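Local structure of aromatic-L-amino-acid decarboxylase (Catharanthus roseus, 6EEW) at residues 181-184 with 189-192; 443-448 with 487-492; 455-460 with 466-471. The protein catalyses the pyridoxal 5'-phosphate-dependent decarboxylation of L-tryptophan to tryptamine and of 5-hydroxy-L-tryptophan to serotonin, working as a homodimer. All coordinates share one frame; numbering follows the deposited sequence.

Contact 1: 181-184 with 189-192; sequences RALE and DSIG
Leu-183 meets Ser-190 and Ile-191 through a single methyl group, and the apolar part of the contact is all its work. CD2 of Leu-183 lies 4.1 Å from CB of Ile-191, ordinary van der Waals spacing between a methyl and the branch point of a beta-branched chain. The same CD2 also approaches the backbone, coming within 3.9 Å of the amide N of Ile-191. CG of Leu-183 stands anti to its own carbonyl carbon (chi1 -62°), and with CD1 continuing anti at chi2 (-179°) the other methyl, CD2, is the one turned to 189-192. Leucine suits the place because its forked end can touch the loop while the same side chain also packs on Leu-194 of strand 194-199.

The contact spans the turn where helix 167-186 ends and the chain doubles back, through a short 3-10 segment, into strand 194-199 of the large mixed sheet. It is thus part of a helix-to-strand connection in the alpha/beta domain that this family shares with other pyridoxal-phosphate enzymes.

Polar atoms enter in a different way. OG of Ser-190 sits 3.7 Å from CD2 of Leu-183, a packing contact, while the hydroxyl is hydrogen-bonded to the carbonyl O of Gly-187 within the turn. A serine here is small enough to sit against the leucine methyl and still satisfy its buried hydroxyl locally. Beyond the turn lies the second subunit: its Tyr-216 packs on Ile-191 and hydrogen-bonds OD1 of Asp-189, which places this connection at the dimer interface.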
ATOM      1  N   ARG A 181       7.366  -4.927 -22.368  1.00 55.42           N
ATOM      2  CA  ARG A 181       7.500  -5.931 -23.425  1.00 54.36           C
ATOM      3  C   ARG A 181       7.547  -5.250 -24.787  1.00 58.52           C
ATOM      4  O   ARG A 181       8.449  -5.503 -25.611  1.00 55.04           O
ATOM      5  CB  ARG A 181       6.348  -6.930 -23.374  1.00 55.14           C
ATOM      6  CG  ARG A 181       6.443  -7.963 -24.483  1.00 63.14           C
ATOM      7  CD  ARG A 181       5.400  -9.046 -24.375  1.00 58.28           C
ATOM      8  NE  ARG A 181       4.038  -8.536 -24.448  1.00 53.82           N
ATOM      9  CZ  ARG A 181       2.977  -9.306 -24.226  1.00 57.24           C
ATOM     10  NH1 ARG A 181       3.157 -10.580 -23.920  1.00 53.21           N
ATOM     11  NH2 ARG A 181       1.746  -8.814 -24.300  1.00 58.07           N
ATOM     12  N   ALA A 182       6.605  -4.333 -25.019  1.00 58.23           N
ATOM     13  CA  ALA A 182       6.615  -3.594 -26.280  1.00 56.99           C
ATOM     14  C   ALA A 182       7.910  -2.798 -26.455  1.00 60.21           C
ATOM     15  O   ALA A 182       8.543  -2.866 -27.509  1.00 55.13           O
ATOM     16  CB  ALA A 182       5.397  -2.672 -26.369  1.00 50.66           C
ATOM     17  N   LEU A 183       8.332  -2.050 -25.425  1.00 61.25           N
ATOM     18  CA  LEU A 183       9.486  -1.157 -25.582  1.00 54.85           C
ATOM     19  C   LEU A 183      10.777  -1.936 -25.811  1.00 58.28           C
ATOM     20  O   LEU A 183      11.660  -1.482 -26.543  1.00 47.86           O
ATOM     21  CB  LEU A 183       9.642  -0.245 -24.370  1.00 50.00           C
ATOM     22  CG  LEU A 183       8.507   0.735 -24.051  1.00 55.56           C
ATOM     23  CD1 LEU A 183       8.867   1.583 -22.822  1.00 51.19           C
ATOM     24  CD2 LEU A 183       8.122   1.596 -25.251  1.00 60.60           C
ATOM     25  N   GLU A 184      10.931  -3.090 -25.164  1.00 52.14           N
ATOM     26  CA  GLU A 184      12.103  -3.906 -25.445  1.00 55.26           C
ATOM     27  C   GLU A 184      12.045  -4.468 -26.861  1.00 65.15           C
ATOM     28  O   GLU A 184      13.092  -4.622 -27.505  1.00 71.62           O
ATOM     29  CB  GLU A 184      12.237  -5.037 -24.417  1.00 51.74           C
ATOM     30  CG  GLU A 184      12.551  -4.596 -22.993  1.00 52.26           C
ATOM     31  CD  GLU A 184      12.833  -5.776 -22.072  1.00 70.05           C
ATOM     32  OE1 GLU A 184      13.142  -6.875 -22.585  1.00 78.08           O
ATOM     33  OE2 GLU A 184      12.723  -5.618 -20.835  1.00 74.85           O
ATOM     34  N   ASP A 189      11.217   4.960 -28.121  1.00 59.80           N
ATOM     35  CA  ASP A 189      10.462   5.981 -28.834  1.00 64.22           C
ATOM     36  C   ASP A 189       9.162   5.450 -29.418  1.00 60.36           C
ATOM     37  O   ASP A 189       8.375   6.240 -29.958  1.00 58.87           O
ATOM     38  CB  ASP A 189      11.317   6.606 -29.937  1.00 73.55           C
ATOM     39  CG  ASP A 189      12.081   7.815 -29.445  1.00 81.51           C
ATOM     40  OD1 ASP A 189      11.582   8.478 -28.510  1.00 84.45           O
ATOM     41  OD2 ASP A 189      13.168   8.110 -29.984  1.00 86.53           O
ATOM     42  N   SER A 190       8.912   4.152 -29.322  1.00 57.49           N
ATOM     43  CA  SER A 190       7.643   3.611 -29.783  1.00 62.49           C
ATOM     44  C   SER A 190       6.524   3.800 -28.769  1.00 59.04           C
ATOM     45  O   SER A 190       5.391   3.407 -29.058  1.00 55.49           O
ATOM     46  CB  SER A 190       7.801   2.131 -30.116  1.00 66.08           C
ATOM     47  OG  SER A 190       8.101   1.394 -28.942  1.00 67.34           O
ATOM     48  N   ILE A 191       6.803   4.394 -27.603  1.00 53.63           N
ATOM     49  CA  ILE A 191       5.761   4.569 -26.591  1.00 54.92           C
ATOM     50  C   ILE A 191       4.579   5.343 -27.164  1.00 62.05           C
ATOM     51  O   ILE A 191       3.434   5.160 -26.726  1.00 69.67           O
ATOM     52  CB  ILE A 191       6.329   5.249 -25.322  1.00 49.60           C
ATOM     53  CG1 ILE A 191       5.245   5.438 -24.256  1.00 47.68           C
ATOM     54  CG2 ILE A 191       6.912   6.608 -25.648  1.00 53.36           C
ATOM     55  CD1 ILE A 191       4.682   4.171 -23.727  1.00 57.32           C
ATOM     56  N   GLY A 192       4.828   6.211 -28.142  1.00 62.74           N
ATOM     57  CA  GLY A 192       3.787   7.001 -28.769  1.00 62.95           C
ATOM     58  C   GLY A 192       2.846   6.226 -29.671  1.00 67.52           C
ATOM     59  O   GLY A 192       1.904   6.819 -30.204  1.00 65.60           O
TER

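Contact 2: 443-448 with 487-492; sequences KKLLDM and DLIQKL
With CG anti to the backbone N (chi1 178°), Leu-445 sends its forked end towards helix 479-496, whereas Leu-492 and Met-448 both hold CG anti to the carbonyl carbon and already point at the opposite helix from CB. CD1 of Leu-445 rests 3.8 Å from CB of Leu-492, the two side chains meeting at a slant. On its other branch, CD2 of Leu-445 reaches CG2 of Ile-489 at 4.3 Å, a looser touch.

Met-448 and Leu-492 lie alongside one another, their chains running opposite ways. The methionine chain bends at its last torsion (chi3 64°), laying CE 3.9 Å from CD2 of Leu-492, while CD1 of that leucine lies 3.8 Å from the backbone C of Met-448. This is apolar helix-helix packing in the C-terminal domain: the short segments run at 126° to each other, their axes 10.2 Å apart at closest approach. Leucine and isoleucine give this buried seam compact, branched surfaces; the flexible, unbranched methionine, itself partly exposed, can bend its methyl against Leu-492. Leu-449 of the first helix extends the seam, touching Leu-488, Ile-489 and Leu-492, and Leu-445 also packs on Leu-468 of strand 465-471.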
ATOM      1  N   LYS A 443     -33.565  11.341  -7.542  1.00 77.38           N
ATOM      2  CA  LYS A 443     -32.577  12.047  -6.732  1.00 75.18           C
ATOM      3  C   LYS A 443     -33.162  12.463  -5.389  1.00 72.12           C
ATOM      4  O   LYS A 443     -32.510  12.338  -4.345  1.00 66.13           O
ATOM      5  CB  LYS A 443     -32.065  13.259  -7.507  1.00 79.69           C
ATOM      6  CG  LYS A 443     -30.615  13.605  -7.241  1.00 88.75           C
ATOM      7  CD  LYS A 443     -30.235  14.913  -7.931  1.00 97.08           C
ATOM      8  CE  LYS A 443     -30.755  14.955  -9.367  1.00102.11           C
ATOM      9  NZ  LYS A 443     -30.252  13.827 -10.204  1.00103.82           N
ATOM     10  N   LYS A 444     -34.405  12.946  -5.399  1.00 78.80           N
ATOM     11  CA  LYS A 444     -35.077  13.302  -4.155  1.00 82.11           C
ATOM     12  C   LYS A 444     -35.268  12.080  -3.268  1.00 78.44           C
ATOM     13  O   LYS A 444     -35.076  12.151  -2.047  1.00 80.03           O
ATOM     14  CB  LYS A 444     -36.424  13.954  -4.463  1.00 85.99           C
ATOM     15  CG  LYS A 444     -37.182  14.431  -3.239  1.00 92.89           C
ATOM     16  CD  LYS A 444     -36.289  15.260  -2.320  1.00 98.36           C
ATOM     17  CE  LYS A 444     -37.116  16.077  -1.336  1.00101.69           C
ATOM     18  NZ  LYS A 444     -38.184  15.263  -0.688  1.00100.95           N
ATOM     19  N   LEU A 445     -35.650  10.947  -3.861  1.00 73.35           N
ATOM     20  CA  LEU A 445     -35.809   9.738  -3.062  1.00 70.24           C
ATOM     21  C   LEU A 445     -34.489   9.336  -2.412  1.00 68.89           C
ATOM     22  O   LEU A 445     -34.438   9.023  -1.214  1.00 70.51           O
ATOM     23  CB  LEU A 445     -36.346   8.598  -3.924  1.00 72.00           C
ATOM     24  CG  LEU A 445     -36.485   7.282  -3.158  1.00 69.97           C
ATOM     25  CD1 LEU A 445     -37.471   7.454  -2.011  1.00 74.41           C
ATOM     26  CD2 LEU A 445     -36.910   6.160  -4.085  1.00 70.38           C
ATOM     27  N   LEU A 446     -33.404   9.324  -3.193  1.00 66.59           N
ATOM     28  CA  LEU A 446     -32.100   8.989  -2.627  1.00 66.53           C
ATOM     29  C   LEU A 446     -31.718   9.939  -1.498  1.00 71.85           C
ATOM     30  O   LEU A 446     -31.222   9.507  -0.446  1.00 74.49           O
ATOM     31  CB  LEU A 446     -31.027   9.025  -3.717  1.00 58.65           C
ATOM     32  CG  LEU A 446     -29.607   8.721  -3.213  1.00 56.60           C
ATOM     33  CD1 LEU A 446     -29.504   7.314  -2.643  1.00 57.57           C
ATOM     34  CD2 LEU A 446     -28.532   8.982  -4.260  1.00 53.27           C
ATOM     35  N   ASP A 447     -31.951  11.238  -1.689  1.00 70.92           N
ATOM     36  CA  ASP A 447     -31.578  12.189  -0.652  1.00 75.69           C
ATOM     37  C   ASP A 447     -32.374  11.942   0.623  1.00 76.61           C
ATOM     38  O   ASP A 447     -31.814  11.959   1.722  1.00 79.76           O
ATOM     39  CB  ASP A 447     -31.751  13.622  -1.155  1.00 83.28           C
ATOM     40  CG  ASP A 447     -30.883  14.616  -0.386  1.00 90.12           C
ATOM     41  OD1 ASP A 447     -31.043  14.728   0.850  1.00 93.06           O
ATOM     42  OD2 ASP A 447     -30.016  15.267  -1.011  1.00 90.11           O
ATOM     43  N   MET A 448     -33.687  11.737   0.503  1.00 73.30           N
ATOM     44  CA  MET A 448     -34.492  11.428   1.684  1.00 70.21           C
ATOM     45  C   MET A 448     -33.955  10.189   2.397  1.00 67.74           C
ATOM     46  O   MET A 448     -33.769  10.183   3.625  1.00 69.29           O
ATOM     47  CB  MET A 448     -35.952  11.229   1.278  1.00 73.34           C
ATOM     48  CG  MET A 448     -36.582  12.439   0.611  1.00 76.23           C
ATOM     49  SD  MET A 448     -38.244  12.094  -0.007  1.00 83.70           S
ATOM     50  CE  MET A 448     -39.124  11.738   1.516  1.00 84.10           C
ATOM     51  N   ASP A 487     -38.865  -1.489   3.306  1.00 68.44           N
ATOM     52  CA  ASP A 487     -40.008  -0.819   3.922  1.00 72.17           C
ATOM     53  C   ASP A 487     -39.809   0.692   3.939  1.00 69.08           C
ATOM     54  O   ASP A 487     -40.719   1.458   3.593  1.00 66.72           O
ATOM     55  CB  ASP A 487     -40.220  -1.344   5.344  1.00 79.85           C
ATOM     56  CG  ASP A 487     -40.745  -2.764   5.370  1.00 86.09           C
ATOM     57  OD1 ASP A 487     -41.430  -3.161   4.408  1.00 88.69           O
ATOM     58  OD2 ASP A 487     -40.450  -3.490   6.346  1.00 89.96           O
ATOM     59  N   LEU A 488     -38.613   1.142   4.328  1.00 68.52           N
ATOM     60  CA  LEU A 488     -38.331   2.571   4.385  1.00 63.69           C
ATOM     61  C   LEU A 488     -38.418   3.202   3.005  1.00 66.50           C
ATOM     62  O   LEU A 488     -38.946   4.309   2.846  1.00 73.37           O
ATOM     63  CB  LEU A 488     -36.943   2.804   4.980  1.00 61.10           C
ATOM     64  CG  LEU A 488     -36.468   4.260   5.082  1.00 57.80           C
ATOM     65  CD1 LEU A 488     -37.327   5.052   6.050  1.00 57.98           C
ATOM     66  CD2 LEU A 488     -34.978   4.372   5.419  1.00 52.37           C
ATOM     67  N   ILE A 489     -37.859   2.528   1.999  1.00 68.05           N
ATOM     68  CA  ILE A 489     -37.914   3.035   0.633  1.00 72.06           C
ATOM     69  C   ILE A 489     -39.360   3.244   0.213  1.00 74.95           C
ATOM     70  O   ILE A 489     -39.722   4.290  -0.343  1.00 74.08           O
ATOM     71  CB  ILE A 489     -37.172   2.082  -0.321  1.00 71.61           C
ATOM     72  CG1 ILE A 489     -35.687   2.005   0.065  1.00 69.63           C
ATOM     73  CG2 ILE A 489     -37.374   2.513  -1.764  1.00 73.03           C
ATOM     74  CD1 ILE A 489     -34.861   1.049  -0.767  1.00 66.29           C
ATOM     75  N   GLN A 490     -40.219   2.261   0.505  1.00 73.08           N
ATOM     76  CA  GLN A 490     -41.623   2.390   0.135  1.00 74.17           C
ATOM     77  C   GLN A 490     -42.292   3.532   0.892  1.00 81.87           C
ATOM     78  O   GLN A 490     -43.092   4.280   0.316  1.00 86.96           O
ATOM     79  CB  GLN A 490     -42.362   1.073   0.375  1.00 75.38           C
ATOM     80  CG  GLN A 490     -42.183   0.053  -0.739  1.00 73.04           C
ATOM     81  CD  GLN A 490     -43.059  -1.173  -0.561  1.00 78.74           C
ATOM     82  OE1 GLN A 490     -43.089  -1.786   0.509  1.00 80.83           O
ATOM     83  NE2 GLN A 490     -43.802  -1.520  -1.607  1.00 78.92           N
ATOM     84  N   LYS A 491     -41.989   3.681   2.185  1.00 83.84           N
ATOM     85  CA  LYS A 491     -42.585   4.779   2.945  1.00 86.03           C
ATOM     86  C   LYS A 491     -42.179   6.128   2.367  1.00 84.22           C
ATOM     87  O   LYS A 491     -43.014   7.025   2.198  1.00 88.36           O
ATOM     88  CB  LYS A 491     -42.194   4.709   4.423  1.00 88.67           C
ATOM     89  CG  LYS A 491     -42.789   5.871   5.234  1.00 92.80           C
ATOM     90  CD  LYS A 491     -42.414   5.834   6.709  1.00 98.10           C
ATOM     91  CE  LYS A 491     -40.940   6.144   6.932  1.00 99.63           C
ATOM     92  NZ  LYS A 491     -40.613   6.294   8.383  1.00100.03           N
ATOM     93  N   LEU A 492     -40.890   6.296   2.074  1.00 78.13           N
ATOM     94  CA  LEU A 492     -40.427   7.571   1.542  1.00 78.79           C
ATOM     95  C   LEU A 492     -40.973   7.824   0.146  1.00 79.04           C
ATOM     96  O   LEU A 492     -41.193   8.979  -0.235  1.00 80.09           O
ATOM     97  CB  LEU A 492     -38.900   7.619   1.546  1.00 79.05           C
ATOM     98  CG  LEU A 492     -38.279   7.554   2.943  1.00 77.08           C
ATOM     99  CD1 LEU A 492     -36.757   7.654   2.886  1.00 71.91           C
ATOM    100  CD2 LEU A 492     -38.868   8.638   3.824  1.00 78.95           C
TER

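Contact 3: 455-460 with 466-471; sequences VYMTHT and YMLRLA
Tyr-466 lays its phenol ring beside the imidazole of His-459, the planes only 11° apart but slid so far that the rings barely overlap, with centroids 4.8 Å apart. CE2 of Tyr-466 comes to 3.3 Å from ND1 of His-459, and the phenol OH lies 3.4 Å from CB of His-459. With CG anti to the backbone N (chi1 -178°), the tyrosine ring swings towards the neighbouring strand. Lys-443 makes a cation-pi contact with the same ring, and an alanine in place of Tyr-466 would probably deprive both His-459 and Lys-443 of their aromatic partner and open a gap beside Leu-446.

Strands 459-462 and 465-471 form an antiparallel beta hairpin at one edge of the C-terminal domain's sheet, with 457-458 leading into it. In the hydrogen-bonded pair Thr-460 and Met-467, N of each lies 2.9 Å from O of the other; His-459 and Leu-468 form the adjoining non-hydrogen-bonded pair. Further along, N of Arg-469 donates to O of Thr-458 at 3.1 Å. Beside it, CE of Met-457 touches CB of Leu-468 at 4.0 Å, and its SD meets CD1 of Leu-470; the long, flexible methionine thioether suits this apolar surface.

Arg-469 runs alongside Thr-458; its guanidinium, rich in N-H groups, donates NH2 to the carbonyls of Phe-100 and Thr-262, which line the tryptophan pocket, and NE to that of Ser-263.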
ATOM      1  N   VAL A 455     -29.802   4.576   6.700  1.00 58.81           N
ATOM      2  CA  VAL A 455     -29.368   3.857   5.509  1.00 57.11           C
ATOM      3  C   VAL A 455     -28.446   4.772   4.723  1.00 58.99           C
ATOM      4  O   VAL A 455     -28.567   5.997   4.784  1.00 59.25           O
ATOM      5  CB  VAL A 455     -30.574   3.387   4.655  1.00 59.51           C
ATOM      6  CG1 VAL A 455     -31.424   4.564   4.228  1.00 60.67           C
ATOM      7  CG2 VAL A 455     -30.092   2.637   3.427  1.00 58.01           C
ATOM      8  N   TYR A 456     -27.510   4.172   3.991  1.00 60.12           N
ATOM      9  CA  TYR A 456     -26.671   4.900   3.049  1.00 55.47           C
ATOM     10  C   TYR A 456     -26.654   4.140   1.735  1.00 51.89           C
ATOM     11  O   TYR A 456     -26.212   2.986   1.689  1.00 47.00           O
ATOM     12  CB  TYR A 456     -25.245   5.070   3.581  1.00 58.03           C
ATOM     13  CG  TYR A 456     -24.351   5.908   2.690  1.00 56.35           C
ATOM     14  CD1 TYR A 456     -24.881   6.906   1.874  1.00 59.68           C
ATOM     15  CD2 TYR A 456     -22.977   5.705   2.662  1.00 56.29           C
ATOM     16  CE1 TYR A 456     -24.059   7.683   1.051  1.00 58.62           C
ATOM     17  CE2 TYR A 456     -22.149   6.472   1.843  1.00 52.87           C
ATOM     18  CZ  TYR A 456     -22.696   7.459   1.040  1.00 53.59           C
ATOM     19  OH  TYR A 456     -21.883   8.227   0.231  1.00 51.72           O
ATOM     20  N   MET A 457     -27.083   4.806   0.668  1.00 54.90           N
ATOM     21  CA  MET A 457     -27.012   4.274  -0.684  1.00 58.34           C
ATOM     22  C   MET A 457     -26.457   5.361  -1.579  1.00 57.99           C
ATOM     23  O   MET A 457     -26.736   6.548  -1.371  1.00 61.15           O
ATOM     24  CB  MET A 457     -28.379   3.820  -1.225  1.00 57.82           C
ATOM     25  CG  MET A 457     -29.065   2.756  -0.403  1.00 64.18           C
ATOM     26  SD  MET A 457     -30.827   2.589  -0.781  1.00 70.03           S
ATOM     27  CE  MET A 457     -30.837   2.560  -2.568  1.00 65.43           C
ATOM     28  N   THR A 458     -25.650   4.956  -2.552  1.00 51.52           N
ATOM     29  CA  THR A 458     -25.236   5.848  -3.620  1.00 57.48           C
ATOM     30  C   THR A 458     -26.048   5.583  -4.883  1.00 62.77           C
ATOM     31  O   THR A 458     -26.839   4.637  -4.976  1.00 58.69           O
ATOM     32  CB  THR A 458     -23.738   5.727  -3.911  1.00 53.54           C
ATOM     33  OG1 THR A 458     -23.388   4.355  -4.120  1.00 52.13           O
ATOM     34  CG2 THR A 458     -22.921   6.312  -2.766  1.00 55.03           C
ATOM     35  N   HIS A 459     -25.855   6.464  -5.848  1.00 67.66           N
ATOM     36  CA  HIS A 459     -26.537   6.468  -7.125  1.00 62.94           C
ATOM     37  C   HIS A 459     -25.518   6.178  -8.211  1.00 60.65           C
ATOM     38  O   HIS A 459     -24.324   6.014  -7.945  1.00 60.50           O
ATOM     39  CB  HIS A 459     -27.216   7.820  -7.361  1.00 61.92           C
ATOM     40  CG  HIS A 459     -26.260   8.907  -7.748  1.00 62.64           C
ATOM     41  ND1 HIS A 459     -25.991   9.233  -9.060  1.00 63.36           N
ATOM     42  CD2 HIS A 459     -25.488   9.727  -6.996  1.00 61.59           C
ATOM     43  CE1 HIS A 459     -25.110  10.214  -9.100  1.00 59.79           C
ATOM     44  NE2 HIS A 459     -24.786  10.530  -7.861  1.00 59.89           N
ATOM     45  N   THR A 460     -26.004   6.072  -9.440  1.00 59.37           N
ATOM     46  CA  THR A 460     -25.116   6.091 -10.587  1.00 59.62           C
ATOM     47  C   THR A 460     -25.885   6.594 -11.794  1.00 63.45           C
ATOM     48  O   THR A 460     -27.119   6.618 -11.811  1.00 64.94           O
ATOM     49  CB  THR A 460     -24.505   4.721 -10.870  1.00 61.02           C
ATOM     50  OG1 THR A 460     -23.501   4.852 -11.889  1.00 64.44           O
ATOM     51  CG2 THR A 460     -25.585   3.736 -11.314  1.00 59.15           C
ATOM     52  N   TYR A 466     -30.335   7.756 -14.663  1.00 71.76           N
ATOM     53  CA  TYR A 466     -30.039   7.908 -13.246  1.00 70.01           C
ATOM     54  C   TYR A 466     -30.718   6.771 -12.491  1.00 68.72           C
ATOM     55  O   TYR A 466     -31.911   6.515 -12.683  1.00 66.85           O
ATOM     56  CB  TYR A 466     -30.528   9.266 -12.734  1.00 70.99           C
ATOM     57  CG  TYR A 466     -30.222   9.566 -11.270  1.00 69.56           C
ATOM     58  CD1 TYR A 466     -30.997   9.046 -10.244  1.00 68.20           C
ATOM     59  CD2 TYR A 466     -29.159  10.395 -10.925  1.00 69.71           C
ATOM     60  CE1 TYR A 466     -30.712   9.334  -8.913  1.00 71.40           C
ATOM     61  CE2 TYR A 466     -28.865  10.686  -9.607  1.00 70.22           C
ATOM     62  CZ  TYR A 466     -29.642  10.155  -8.603  1.00 73.79           C
ATOM     63  OH  TYR A 466     -29.341  10.455  -7.291  1.00 77.86           O
ATOM     64  N   MET A 467     -29.956   6.082 -11.650  1.00 65.44           N
ATOM     65  CA  MET A 467     -30.486   4.949 -10.912  1.00 59.27           C
ATOM     66  C   MET A 467     -29.892   4.906  -9.511  1.00 59.43           C
ATOM     67  O   MET A 467     -28.795   5.421  -9.263  1.00 56.26           O
ATOM     68  CB  MET A 467     -30.193   3.648 -11.666  1.00 56.40           C
ATOM     69  CG  MET A 467     -28.734   3.250 -11.685  1.00 53.79           C
ATOM     70  SD  MET A 467     -28.377   2.178 -13.088  1.00 64.84           S
ATOM     71  CE  MET A 467     -28.541   3.350 -14.436  1.00 65.50           C
ATOM     72  N   LEU A 468     -30.661   4.341  -8.585  1.00 55.49           N
ATOM     73  CA  LEU A 468     -30.204   4.022  -7.242  1.00 53.57           C
ATOM     74  C   LEU A 468     -29.553   2.646  -7.246  1.00 56.21           C
ATOM     75  O   LEU A 468     -29.889   1.789  -8.068  1.00 65.87           O
ATOM     76  CB  LEU A 468     -31.378   4.042  -6.262  1.00 58.02           C
ATOM     77  CG  LEU A 468     -32.032   5.382  -5.901  1.00 61.41           C
ATOM     78  CD1 LEU A 468     -32.622   6.101  -7.103  1.00 59.70           C
ATOM     79  CD2 LEU A 468     -33.109   5.137  -4.858  1.00 63.36           C
ATOM     80  N   ARG A 469     -28.622   2.435  -6.319  1.00 53.63           N
ATOM     81  CA  ARG A 469     -27.944   1.156  -6.163  1.00 49.17           C
ATOM     82  C   ARG A 469     -28.138   0.640  -4.749  1.00 50.94           C
ATOM     83  O   ARG A 469     -28.095   1.407  -3.781  1.00 57.33           O
ATOM     84  CB  ARG A 469     -26.443   1.249  -6.464  1.00 50.19           C
ATOM     85  CG  ARG A 469     -26.056   1.684  -7.878  1.00 50.70           C
ATOM     86  CD  ARG A 469     -24.636   2.282  -7.919  1.00 44.85           C
ATOM     87  NE  ARG A 469     -23.566   1.289  -7.766  1.00 45.80           N
ATOM     88  CZ  ARG A 469     -23.063   0.896  -6.592  1.00 45.49           C
ATOM     89  NH1 ARG A 469     -23.532   1.398  -5.459  1.00 46.81           N
ATOM     90  NH2 ARG A 469     -22.093  -0.004  -6.542  1.00 42.88           N
ATOM     91  N   LEU A 470     -28.332  -0.670  -4.634  1.00 54.05           N
ATOM     92  CA  LEU A 470     -28.313  -1.359  -3.351  1.00 55.53           C
ATOM     93  C   LEU A 470     -27.188  -2.385  -3.408  1.00 54.15           C
ATOM     94  O   LEU A 470     -27.306  -3.412  -4.086  1.00 58.24           O
ATOM     95  CB  LEU A 470     -29.652  -2.020  -3.048  1.00 50.15           C
ATOM     96  CG  LEU A 470     -29.756  -2.441  -1.585  1.00 54.04           C
ATOM     97  CD1 LEU A 470     -30.019  -1.208  -0.690  1.00 51.94           C
ATOM     98  CD2 LEU A 470     -30.815  -3.545  -1.394  1.00 51.16           C
ATOM     99  N   ALA A 471     -26.095  -2.089  -2.714  1.00 52.82           N
ATOM    100  CA  ALA A 471     -24.909  -2.940  -2.703  1.00 54.91           C
ATOM    101  C   ALA A 471     -24.953  -3.745  -1.409  1.00 56.20           C
ATOM    102  O   ALA A 471     -24.497  -3.299  -0.353  1.00 57.70           O
ATOM    103  CB  ALA A 471     -23.640  -2.104  -2.830  1.00 56.94           C
TER

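Contacts 2 and 3 build one continuous unit of the C-terminal domain, their centres 11 Å apart. The hairpin of contact 3 lies within the chain loop that contact 2 closes, and helix 438-451 packs against it: CD1 of Leu-446 comes within 3.1 Å of O of Met-457, and CD2 of Leu-446 lies 3.6 Å from CB of His-459. Contact 1 stands apart in the large alpha/beta domain, its centre 53 Å from that of contact 2, across the centre of the chain, and 42 Å from that of contact 3. Only contact 3 approaches the active site, with the Arg-469 side chain about 6 Å from a bound tryptophan; contacts 1 and 2 lie away from it.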